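PDB 4FBC: protein synthesis inhibitor I from Hordeum vulgare, which is a plant ribosome-inactivating protein, named as an inhibitor of protein synthesis, with adenosine monophosphate bound in a pocket in this model. Local coordinates for residues W100-G105 with T111-G116; A140-A145 with V167-L172; Q215-A220 with V249-T254; T224-P229 with V261-G266. The protein carries 3 engineered substitutions. All blocks are in the same frame, centred on the assembly; numbering follows the deposited sequence.

Interaction 1. Residues W100-G105 with T111-G116; sequences WELTPG and TYVGFG
Pro104 lies over the Tyr112 ring in a CH-pi contact, its CG 3.6 Å from the ring centroid and 8° off the normal. With CG anti to the backbone N (chi1 -178°), the tyrosine ring is carried back beside Pro104, one face against the proline CG, while the backbone N of Gly114 sits over the other face near the rim. The compact, restricted proline ring, with its slightly polarised C-H groups, suits an aromatic face. The phenol is tied back by one water, which donates to Leu102 O at 2.9 Å and also bonds Tyr112 OH. Two short parallel strands underlie all this: 111-112 is an outermost strand of the mixed six-stranded sheet and lies against 99-101. Glu101 N donates to Thr111 O at 3.0 Å from above the carbonyl plane, whereas Val113 N meets Glu101 O at 3.0 Å almost in line with its C=O. Beside the first bond, Trp100 and Thr111 point the same way, and the threonine methyl CG2 touches the indole CZ3 at 3.6 Å; the indole NE1 bonds Ser94 OG. Leu102 sends CD2 to Val113 CG1 at 3.7 Å and to Phe115 CE1 at 3.8 Å, an apolar cluster of branched and aromatic chains. Glu101, its CG lodged between N and carbonyl carbon (chi1 62°), reaches the following loop, where OE2 accepts Gly105 N from above the carboxylate plane and OE1 accepts Ile107 N.

Interaction 2. Residues A140-A145 with V167-L172; sequences ADAVTA and VTTLLL
Ala142 and Leu170 meet where helix 136-147 passes helix 157-179, and the leucine can be followed outward from its backbone. Its CB sets off toward the other helix. CG, turned anti to the carbonyl carbon (chi1 -59°), comes within 4.1 Å of Ala142 CB. From there the chain forks. CD2 makes the nearest approach of the contact, 3.9 Å from Ala142 CB, and brushes Val143 CG2 at 4.4 Å; CD1, the other branch, makes no contact with the 140-145 segment. The leucine as a whole also packs on Leu139 and Leu146 of helix 136-147 and on Leu69 of strand 64-70, so it meets both the neighbouring helix and the sheet. Thr169 rests against the same alanine from one residue earlier, its CB standing 4.0 Å from Ala142 CB and its methyl CG2 slightly farther. The threonine hydroxyl does not burden this apolar surface, because OG1 is bonded to Glu165 O one turn back in its own helix. Alanine suits the meeting point: a lone methyl slots against Thr169 and Leu170 without pushing the backbones apart. No hydrogen bond joins the two segments. Their axes approach to 9.0 Å at an angle of 125°, so the helices run obliquely antiparallel. On another side of helix 157-179, Leu171 touches the bound adenosine monophosphate. Buried apolar helix-helix packing of this kind belongs to the helical core of the ribosome-inactivating fold, and here it backs a helix that lines the ligand pocket.

Interaction 3. Residues Q215-A220 with V249-T254; sequences QDLSAA and VQAANT
Leu217 carries the apolar contacts of this pair, dividing its two methyls between Ala251 and Thr254. CD1 reaches Ala251 CB at 4.1 Å, and CD2 touches the methyl CG2 of Thr254 at 3.8 Å, with the leucine and threonine side chains crossing at about a right angle. The reach comes from a chain stretched away from its helix, CG anti to the backbone N (chi1 -177°), so that the fork at CG straddles two residues one turn apart on the other helix. Alanine is small enough to let the leucine tip come close, and Leu217 also packs on Leu255. These contacts join helix 214-225 to helix 248-254 in the C-terminal part of the ribosome-inactivating fold; helix 214-225 begins at Trp214, a residue of the adenosine monophosphate pocket. Phe237, in the loop between the helices, is touched by both Ala220 and Ala251. No hydrogen bond joins the two segments; polar groups find partners in their own helix or elsewhere in the chain. Thr254 OG1 donates to Gln250 O at 2.8 Å, the donor tilted 35° from the carbonyl plane, which turns the polar branch back onto its helix and leaves CG2 for the leucine. The Thr254 backbone N makes weak bonds to Gln250 O and Ala251 O, while its backbone also bonds Gln181. Ser218 OG, on the first helix, is bonded to Trp214 O and Leu259 N.

Interaction 4. Residues T224-P229 with V261-G266; sequences TDVKPP and VEVPGG
A small van der Waals contact at the protein surface, Val226 against the turn Val263-Gly266, links the chain just after helix 214-225 to the loop that precedes helix 269-278. Both methyls of Val226 take part. CG1, anti to the backbone N (chi1 176°), lies 3.8 Å from Gly265 O, while CG2 approaches Pro264 O at 3.7 Å and Val263 CG2 at 4.0 Å. The beta-branched valine therefore lays both methyls against the bend of the other chain. That bend is a type II beta turn, closed by Gly266 N to Val263 O at 2.9 Å. Proline suits its second position, where the ring fixes phi near -58°, and glycine suits the third, where phi is positive at 91°; with no side chain, Gly265 also leaves room for Val226 CG1. Val263 also touches Lys223 of helix 214-225. Neither a hydrogen bond nor a salt bridge spans the two segments: the turn spends its Gly266 N-H on itself, and the side chain of Val226 presents only methyls to it. Such chemistry implies a contact that relies on apolar and van der Waals fit, without directional bonds between the segments, against a turn closed by its own hydrogen bond.

Followed from the N terminus, interaction 1 closes first, a short loop of five residues between neighbouring parallel strands. Interaction 2 follows in series, closing a 21-residue excursion between helices 136-147 and 157-179; the two meet where Phe115 CE1 packs on Val167 CG2 at 4.1 Å, joining the loop beyond the edge strand to helix 157-179. Interactions 3 and 4 cross each other, both starting on helix 214-225 or at its end. Interaction 3 closes a 28-residue span and ties that helix to helix 248-254; interaction 4 closes 31 residues and ties the helix end to the loop before helix 269-278. They also touch, through Ala219 and Gln215 against Val261.

Interaction 1. Residues W100-G105 with T111-G116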
loop_
_atom_site.group_PDB
_atom_site.type_symbol
_atom_site.label_atom_id
_atom_site.label_comp_id
_atom_site.label_asym_id
_atom_site.label_seq_id
_atom_site.Cartn_x
_atom_site.Cartn_y
_atom_site.Cartn_z
ATOM N N TRP A 100 -15.544 5.406 7.207
ATOM C CA TRP A 100 -15.171 4.463 8.248
ATOM C C TRP A 100 -13.668 4.556 8.451
ATOM O O TRP A 100 -12.920 4.721 7.489
ATOM C CB TRP A 100 -15.568 3.043 7.842
ATOM C CG TRP A 100 -17.032 2.913 7.581
ATOM C CD1 TRP A 100 -17.681 3.111 6.395
ATOM C CD2 TRP A 100 -18.039 2.560 8.536
ATOM N NE1 TRP A 100 -19.031 2.898 6.553
ATOM C CE2 TRP A 100 -19.275 2.564 7.859
ATOM C CE3 TRP A 100 -18.015 2.252 9.899
ATOM C CZ2 TRP A 100 -20.477 2.265 8.502
ATOM C CZ3 TRP A 100 -19.206 1.950 10.531
ATOM C CH2 TRP A 100 -20.421 1.957 9.833
ATOM N N GLU A 101 -13.227 4.481 9.700
ATOM C CA GLU A 101 -11.801 4.561 9.997
ATOM C C GLU A 101 -11.293 3.321 10.730
ATOM O O GLU A 101 -12.054 2.615 11.399
ATOM C CB GLU A 101 -11.483 5.818 10.799
ATOM C CG GLU A 101 -12.174 5.876 12.146
ATOM C CD GLU A 101 -11.918 7.190 12.858
ATOM O OE1 GLU A 101 -11.041 7.966 12.399
ATOM O OE2 GLU A 101 -12.586 7.433 13.884
ATOM N N LEU A 102 -9.994 3.073 10.597
ATOM C CA LEU A 102 -9.357 1.897 11.171
ATOM C C LEU A 102 -8.570 2.258 12.424
ATOM O O LEU A 102 -7.932 1.397 13.047
ATOM C CB LEU A 102 -8.430 1.248 10.141
ATOM C CG LEU A 102 -9.192 0.635 8.972
ATOM C CD1 LEU A 102 -8.269 0.427 7.776
ATOM C CD2 LEU A 102 -9.793 -0.688 9.412
ATOM N N THR A 103 -8.626 3.537 12.782
ATOM C CA THR A 103 -7.999 4.042 14.001
ATOM C C THR A 103 -8.990 4.994 14.664
ATOM O O THR A 103 -9.430 5.953 14.038
ATOM C CB THR A 103 -6.702 4.818 13.682
ATOM O OG1 THR A 103 -5.770 3.961 13.001
ATOM C CG2 THR A 103 -6.059 5.335 14.965
ATOM N N PRO A 104 -9.364 4.721 15.926
ATOM C CA PRO A 104 -10.358 5.576 16.592
ATOM C C PRO A 104 -9.831 7.001 16.764
ATOM O O PRO A 104 -8.711 7.180 17.250
ATOM C CB PRO A 104 -10.539 4.907 17.961
ATOM C CG PRO A 104 -10.064 3.471 17.767
ATOM C CD PRO A 104 -8.944 3.585 16.766
ATOM N N GLY A 105 -10.610 7.993 16.339
ATOM C CA GLY A 105 -10.254 9.387 16.531
ATOM C C GLY A 105 -9.290 9.999 15.526
ATOM O O GLY A 105 -8.900 11.156 15.675
ATOM N N THR A 111 -16.412 7.186 11.379
ATOM C CA THR A 111 -16.958 6.213 12.323
ATOM C C THR A 111 -16.007 5.023 12.413
ATOM O O THR A 111 -15.677 4.409 11.396
ATOM C CB THR A 111 -18.350 5.731 11.855
ATOM O OG1 THR A 111 -19.241 6.851 11.783
ATOM C CG2 THR A 111 -18.927 4.685 12.808
ATOM N N TYR A 112 -15.554 4.696 13.621
ATOM C CA TYR A 112 -14.627 3.580 13.803
ATOM C C TYR A 112 -15.286 2.263 13.415
ATOM O O TYR A 112 -16.403 1.961 13.858
ATOM C CB TYR A 112 -14.109 3.531 15.246
ATOM C CG TYR A 112 -13.105 2.426 15.504
ATOM C CD1 TYR A 112 -11.937 2.329 14.750
ATOM C CD2 TYR A 112 -13.318 1.488 16.510
ATOM C CE1 TYR A 112 -11.019 1.326 14.980
ATOM C CE2 TYR A 112 -12.402 0.480 16.754
ATOM C CZ TYR A 112 -11.252 0.405 15.982
ATOM O OH TYR A 112 -10.330 -0.590 16.213
ATOM N N VAL A 113 -14.604 1.481 12.575
ATOM C CA VAL A 113 -15.192 0.258 12.030
ATOM C C VAL A 113 -15.264 -0.911 13.026
ATOM O O VAL A 113 -16.015 -1.879 12.814
ATOM C CB VAL A 113 -14.464 -0.178 10.728
ATOM C CG1 VAL A 113 -13.099 -0.759 11.044
ATOM C CG2 VAL A 113 -15.311 -1.180 9.944
ATOM N N GLY A 114 -14.503 -0.822 14.112
ATOM C CA GLY A 114 -14.524 -1.857 15.134
ATOM C C GLY A 114 -13.240 -2.655 15.292
ATOM O O GLY A 114 -13.114 -3.462 16.221
ATOM N N PHE A 115 -12.282 -2.421 14.394
ATOM C CA PHE A 115 -10.998 -3.130 14.419
ATOM C C PHE A 115 -9.931 -2.286 13.721
ATOM O O PHE A 115 -10.265 -1.343 12.992
ATOM C CB PHE A 115 -11.119 -4.505 13.746
ATOM C CG PHE A 115 -11.721 -4.451 12.368
ATOM C CD1 PHE A 115 -10.931 -4.157 11.263
ATOM C CD2 PHE A 115 -13.075 -4.688 12.181
ATOM C CE1 PHE A 115 -11.488 -4.094 9.998
ATOM C CE2 PHE A 115 -13.637 -4.630 10.924
ATOM C CZ PHE A 115 -12.845 -4.334 9.828
ATOM N N GLY A 116 -8.661 -2.620 13.947
ATOM C CA GLY A 116 -7.548 -1.850 13.416
ATOM C C GLY A 116 -7.038 -2.342 12.071
ATOM O O GLY A 116 -7.556 -3.323 11.525
HETATM O O HOH W 1 -7.478 0.518 15.824
#

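Interaction 2. Residues A140-A145 with V167-L172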
loop_
_atom_site.group_PDB
_atom_site.type_symbol
_atom_site.label_atom_id
_atom_site.label_comp_id
_atom_site.label_asym_id
_atom_site.label_seq_id
_atom_site.Cartn_x
_atom_site.Cartn_y
_atom_site.Cartn_z
ATOM N N ALA A 140 -13.705 -8.011 -5.927
ATOM C CA ALA A 140 -15.074 -7.551 -6.113
ATOM C C ALA A 140 -15.922 -7.771 -4.859
ATOM O O ALA A 140 -16.715 -6.914 -4.497
ATOM C CB ALA A 140 -15.718 -8.245 -7.321
ATOM N N ASP A 141 -15.770 -8.918 -4.205
ATOM C CA ASP A 141 -16.561 -9.190 -2.997
ATOM C C ASP A 141 -16.147 -8.281 -1.834
ATOM O O ASP A 141 -16.986 -7.853 -1.043
ATOM C CB ASP A 141 -16.470 -10.666 -2.585
ATOM C CG ASP A 141 -17.202 -11.595 -3.551
ATOM O OD1 ASP A 141 -17.967 -11.094 -4.400
ATOM O OD2 ASP A 141 -17.016 -12.827 -3.449
ATOM N N ALA A 142 -14.854 -7.984 -1.736
ATOM C CA ALA A 142 -14.372 -7.059 -0.712
ATOM C C ALA A 142 -14.902 -5.647 -0.960
ATOM O O ALA A 142 -15.303 -4.951 -0.014
ATOM C CB ALA A 142 -12.851 -7.058 -0.649
ATOM N N VAL A 143 -14.911 -5.222 -2.223
ATOM C CA VAL A 143 -15.451 -3.906 -2.567
ATOM C C VAL A 143 -16.942 -3.851 -2.221
ATOM O O VAL A 143 -17.420 -2.880 -1.638
ATOM C CB VAL A 143 -15.189 -3.533 -4.047
ATOM C CG1 VAL A 143 -16.023 -2.335 -4.478
ATOM C CG2 VAL A 143 -13.727 -3.236 -4.256
ATOM N N THR A 144 -17.663 -4.915 -2.556
ATOM C CA THR A 144 -19.089 -5.011 -2.242
ATOM C C THR A 144 -19.368 -4.926 -0.738
ATOM O O THR A 144 -20.277 -4.215 -0.310
ATOM C CB THR A 144 -19.692 -6.317 -2.791
ATOM O OG1 THR A 144 -19.573 -6.327 -4.220
ATOM C CG2 THR A 144 -21.162 -6.434 -2.411
ATOM N N ALA A 145 -18.586 -5.654 0.052
ATOM C CA ALA A 145 -18.817 -5.741 1.497
ATOM C C ALA A 145 -18.608 -4.402 2.197
ATOM O O ALA A 145 -19.403 -4.012 3.065
ATOM C CB ALA A 145 -17.933 -6.803 2.114
ATOM N N VAL A 167 -11.087 -5.838 4.239
ATOM C CA VAL A 167 -9.947 -4.938 4.402
ATOM C C VAL A 167 -8.604 -5.607 4.089
ATOM O O VAL A 167 -7.752 -5.018 3.415
ATOM C CB VAL A 167 -9.922 -4.319 5.819
ATOM C CG1 VAL A 167 -8.600 -3.569 6.059
ATOM C CG2 VAL A 167 -11.101 -3.395 5.983
ATOM N N THR A 168 -8.420 -6.841 4.563
ATOM C CA THR A 168 -7.176 -7.576 4.354
ATOM C C THR A 168 -6.943 -7.778 2.857
ATOM O O THR A 168 -5.825 -7.589 2.344
ATOM C CB THR A 168 -7.207 -8.951 5.049
ATOM O OG1 THR A 168 -7.478 -8.775 6.446
ATOM C CG2 THR A 168 -5.883 -9.667 4.887
ATOM N N THR A 169 -8.020 -8.143 2.167
ATOM C CA THR A 169 -7.987 -8.375 0.722
ATOM C C THR A 169 -7.529 -7.113 -0.007
ATOM O O THR A 169 -6.645 -7.166 -0.872
ATOM C CB THR A 169 -9.375 -8.790 0.195
ATOM O OG1 THR A 169 -9.779 -10.013 0.832
ATOM C CG2 THR A 169 -9.323 -9.002 -1.325
ATOM N N LEU A 170 -8.110 -5.973 0.351
ATOM C CA LEU A 170 -7.742 -4.723 -0.298
ATOM C C LEU A 170 -6.330 -4.259 0.048
ATOM O O LEU A 170 -5.633 -3.711 -0.802
ATOM C CB LEU A 170 -8.760 -3.624 0.007
ATOM C CG LEU A 170 -10.195 -3.917 -0.411
ATOM C CD1 LEU A 170 -11.059 -2.682 -0.238
ATOM C CD2 LEU A 170 -10.243 -4.412 -1.867
ATOM N N LEU A 171 -5.914 -4.459 1.296
ATOM C CA LEU A 171 -4.565 -4.085 1.702
ATOM C C LEU A 171 -3.548 -4.789 0.819
ATOM O O LEU A 171 -2.578 -4.178 0.352
ATOM C CB LEU A 171 -4.333 -4.458 3.168
ATOM C CG LEU A 171 -4.791 -3.379 4.135
ATOM C CD1 LEU A 171 -4.657 -3.879 5.558
ATOM C CD2 LEU A 171 -3.976 -2.126 3.940
ATOM N N LEU A 172 -3.789 -6.072 0.572
ATOM C CA LEU A 172 -2.887 -6.864 -0.242
ATOM C C LEU A 172 -2.948 -6.468 -1.712
ATOM O O LEU A 172 -1.910 -6.309 -2.353
ATOM C CB LEU A 172 -3.168 -8.356 -0.054
ATOM C CG LEU A 172 -2.634 -8.915 1.265
ATOM C CD1 LEU A 172 -3.372 -10.195 1.618
ATOM C CD2 LEU A 172 -1.133 -9.174 1.159
#

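Interaction 3. Residues Q215-A220 with V249-T254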
loop_
_atom_site.group_PDB
_atom_site.type_symbol
_atom_site.label_atom_id
_atom_site.label_comp_id
_atom_site.label_asym_id
_atom_site.label_seq_id
_atom_site.Cartn_x
_atom_site.Cartn_y
_atom_site.Cartn_z
ATOM N N GLN A 215 10.047 -1.865 5.567
ATOM C CA GLN A 215 11.060 -0.932 6.050
ATOM C C GLN A 215 12.464 -1.553 5.988
ATOM O O GLN A 215 13.421 -0.903 5.547
ATOM C CB GLN A 215 10.717 -0.458 7.472
ATOM C CG GLN A 215 11.713 0.545 8.057
ATOM C CD GLN A 215 11.182 1.213 9.313
ATOM O OE1 GLN A 215 10.340 0.652 10.017
ATOM N NE2 GLN A 215 11.661 2.416 9.596
ATOM N N ASP A 216 12.582 -2.809 6.425
ATOM C CA ASP A 216 13.860 -3.522 6.393
ATOM C C ASP A 216 14.422 -3.632 4.974
ATOM O O ASP A 216 15.608 -3.425 4.753
ATOM C CB ASP A 216 13.705 -4.939 6.968
ATOM C CG ASP A 216 13.558 -4.957 8.474
ATOM O OD1 ASP A 216 13.928 -3.958 9.133
ATOM O OD2 ASP A 216 13.082 -5.990 8.998
ATOM N N LEU A 217 13.568 -3.965 4.013
ATOM C CA LEU A 217 14.034 -4.139 2.637
ATOM C C LEU A 217 14.378 -2.776 2.036
ATOM O O LEU A 217 15.374 -2.642 1.334
ATOM C CB LEU A 217 12.984 -4.864 1.781
ATOM C CG LEU A 217 13.399 -5.177 0.334
ATOM C CD1 LEU A 217 14.670 -6.026 0.266
ATOM C CD2 LEU A 217 12.258 -5.872 -0.413
ATOM N N SER A 218 13.553 -1.771 2.321
ATOM C CA SER A 218 13.809 -0.417 1.839
ATOM C C SER A 218 15.148 0.083 2.370
ATOM O O SER A 218 15.988 0.574 1.614
ATOM C CB SER A 218 12.686 0.537 2.266
ATOM O OG SER A 218 11.455 0.177 1.660
ATOM N N ALA A 219 15.353 -0.058 3.678
ATOM C CA ALA A 219 16.613 0.365 4.281
ATOM C C ALA A 219 17.816 -0.400 3.721
ATOM O O ALA A 219 18.856 0.191 3.461
ATOM C CB ALA A 219 16.548 0.235 5.796
ATOM N N ALA A 220 17.685 -1.714 3.537
ATOM C CA ALA A 220 18.772 -2.505 2.966
ATOM C C ALA A 220 19.237 -2.019 1.589
ATOM O O ALA A 220 20.434 -2.013 1.290
ATOM C CB ALA A 220 18.389 -3.987 2.913
ATOM N N VAL A 249 20.234 -6.089 -7.004
ATOM C CA VAL A 249 19.428 -6.207 -8.226
ATOM C C VAL A 249 18.106 -6.923 -7.933
ATOM O O VAL A 249 17.047 -6.528 -8.424
ATOM C CB VAL A 249 20.199 -6.874 -9.387
ATOM C CG1 VAL A 249 19.243 -7.319 -10.471
ATOM C CG2 VAL A 249 21.224 -5.908 -9.974
ATOM N N GLN A 250 18.149 -7.950 -7.091
ATOM C CA GLN A 250 16.913 -8.604 -6.684
ATOM C C GLN A 250 16.036 -7.682 -5.841
ATOM O O GLN A 250 14.815 -7.681 -5.988
ATOM C CB GLN A 250 17.201 -9.908 -5.929
ATOM C CG GLN A 250 17.771 -11.020 -6.821
ATOM C CD GLN A 250 18.199 -12.233 -6.022
ATOM O OE1 GLN A 250 18.233 -12.190 -4.794
ATOM N NE2 GLN A 250 18.518 -13.327 -6.714
ATOM N N ALA A 251 16.663 -6.897 -4.966
ATOM C CA ALA A 251 15.925 -5.938 -4.152
ATOM C C ALA A 251 15.206 -4.898 -5.024
ATOM O O ALA A 251 14.056 -4.556 -4.749
ATOM C CB ALA A 251 16.862 -5.248 -3.161
ATOM N N ALA A 252 15.894 -4.410 -6.060
ATOM C CA ALA A 252 15.327 -3.441 -7.007
ATOM C C ALA A 252 14.156 -4.050 -7.776
ATOM O O ALA A 252 13.121 -3.408 -7.953
ATOM C CB ALA A 252 16.394 -2.920 -7.972
ATOM N N ASN A 253 14.310 -5.291 -8.228
ATOM C CA ASN A 253 13.198 -5.981 -8.885
ATOM C C ASN A 253 12.025 -6.261 -7.952
ATOM O O ASN A 253 10.902 -6.456 -8.409
ATOM C CB ASN A 253 13.678 -7.286 -9.523
ATOM C CG ASN A 253 14.395 -7.057 -10.828
ATOM O OD1 ASN A 253 13.920 -6.301 -11.687
ATOM N ND2 ASN A 253 15.546 -7.696 -10.994
ATOM N N THR A 254 12.280 -6.276 -6.645
ATOM C CA THR A 254 11.242 -6.599 -5.667
ATOM C C THR A 254 10.463 -5.373 -5.186
ATOM O O THR A 254 9.238 -5.434 -5.027
ATOM C CB THR A 254 11.836 -7.356 -4.458
ATOM O OG1 THR A 254 12.436 -8.570 -4.932
ATOM C CG2 THR A 254 10.750 -7.680 -3.425
#

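Interaction 4. Residues T224-P229 with V261-G266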
loop_
_atom_site.group_PDB
_atom_site.type_symbol
_atom_site.label_atom_id
_atom_site.label_comp_id
_atom_site.label_asym_id
_atom_site.label_seq_id
_atom_site.Cartn_x
_atom_site.Cartn_y
_atom_site.Cartn_z
ATOM N N THR A 224 22.977 0.731 0.173
ATOM C CA THR A 224 23.912 0.502 -0.925
ATOM C C THR A 224 24.189 1.762 -1.754
ATOM O O THR A 224 25.162 1.817 -2.519
ATOM C CB THR A 224 23.451 -0.667 -1.848
ATOM O OG1 THR A 224 22.259 -0.288 -2.546
ATOM C CG2 THR A 224 23.198 -1.934 -1.029
ATOM N N ASP A 225 23.347 2.781 -1.589
ATOM C CA ASP A 225 23.520 4.036 -2.325
ATOM C C ASP A 225 24.505 4.993 -1.651
ATOM O O ASP A 225 25.004 5.933 -2.282
ATOM C CB ASP A 225 22.180 4.752 -2.491
ATOM C CG ASP A 225 21.168 3.934 -3.260
ATOM O OD1 ASP A 225 21.575 3.131 -4.137
ATOM O OD2 ASP A 225 19.959 4.121 -2.994
ATOM N N VAL A 226 24.770 4.760 -0.368
ATOM C CA VAL A 226 25.658 5.633 0.396
ATOM C C VAL A 226 27.066 5.568 -0.188
ATOM O O VAL A 226 27.675 4.497 -0.221
ATOM C CB VAL A 226 25.700 5.226 1.889
ATOM C CG1 VAL A 226 26.698 6.090 2.646
ATOM C CG2 VAL A 226 24.320 5.341 2.520
ATOM N N LYS A 227 27.570 6.699 -0.678
ATOM C CA LYS A 227 28.920 6.731 -1.240
ATOM C C LYS A 227 29.936 6.533 -0.121
ATOM O O LYS A 227 29.857 7.192 0.917
ATOM C CB LYS A 227 29.190 8.045 -1.988
ATOM C CG LYS A 227 28.333 8.268 -3.245
ATOM C CD LYS A 227 28.253 7.017 -4.124
ATOM C CE LYS A 227 28.108 7.368 -5.609
ATOM N NZ LYS A 227 27.293 8.599 -5.839
ATOM N N PRO A 228 30.890 5.612 -0.320
ATOM C CA PRO A 228 31.870 5.317 0.730
ATOM C C PRO A 228 32.800 6.497 0.963
ATOM O O PRO A 228 32.925 7.360 0.089
ATOM C CB PRO A 228 32.692 4.160 0.141
ATOM C CG PRO A 228 31.983 3.732 -1.098
ATOM C CD PRO A 228 31.175 4.888 -1.569
ATOM N N PRO A 229 33.446 6.538 2.137
ATOM C CA PRO A 229 34.587 7.437 2.314
ATOM C C PRO A 229 35.635 7.094 1.262
ATOM O O PRO A 229 35.754 5.920 0.904
ATOM C CB PRO A 229 35.101 7.087 3.717
ATOM C CG PRO A 229 34.452 5.776 4.072
ATOM C CD PRO A 229 33.148 5.763 3.352
ATOM N N VAL A 261 13.766 5.776 4.639
ATOM C CA VAL A 261 14.437 5.450 5.888
ATOM C C VAL A 261 15.727 6.257 6.014
ATOM O O VAL A 261 16.499 6.373 5.054
ATOM C CB VAL A 261 14.794 3.954 5.967
ATOM C CG1 VAL A 261 15.354 3.633 7.359
ATOM C CG2 VAL A 261 13.590 3.086 5.671
ATOM N N GLU A 262 15.964 6.822 7.192
ATOM C CA GLU A 262 17.250 7.453 7.458
ATOM C C GLU A 262 18.276 6.381 7.741
ATOM O O GLU A 262 18.179 5.680 8.751
ATOM C CB GLU A 262 17.157 8.380 8.670
ATOM C CG GLU A 262 16.322 9.615 8.444
ATOM C CD GLU A 262 16.409 10.593 9.604
ATOM O OE1 GLU A 262 16.091 10.196 10.747
ATOM O OE2 GLU A 262 16.794 11.758 9.373
ATOM N N VAL A 263 19.245 6.230 6.844
ATOM C CA VAL A 263 20.334 5.279 7.056
ATOM C C VAL A 263 21.623 6.074 7.277
ATOM O O VAL A 263 21.744 7.203 6.793
ATOM C CB VAL A 263 20.473 4.272 5.876
ATOM C CG1 VAL A 263 19.147 3.541 5.643
ATOM C CG2 VAL A 263 20.922 4.975 4.603
ATOM N N PRO A 264 22.577 5.514 8.038
ATOM C CA PRO A 264 23.800 6.292 8.283
ATOM C C PRO A 264 24.499 6.678 6.983
ATOM O O PRO A 264 24.760 5.817 6.140
ATOM C CB PRO A 264 24.671 5.326 9.092
ATOM C CG PRO A 264 23.684 4.456 9.803
ATOM C CD PRO A 264 22.552 4.259 8.805
ATOM N N GLY A 265 24.774 7.965 6.807
ATOM C CA GLY A 265 25.457 8.419 5.608
ATOM C C GLY A 265 24.526 8.823 4.475
ATOM O O GLY A 265 24.962 9.421 3.489
ATOM N N GLY A 266 23.242 8.505 4.616
ATOM C CA GLY A 266 22.264 8.863 3.602
ATOM C C GLY A 266 21.529 10.148 3.926
ATOM O O GLY A 266 21.851 10.834 4.898
#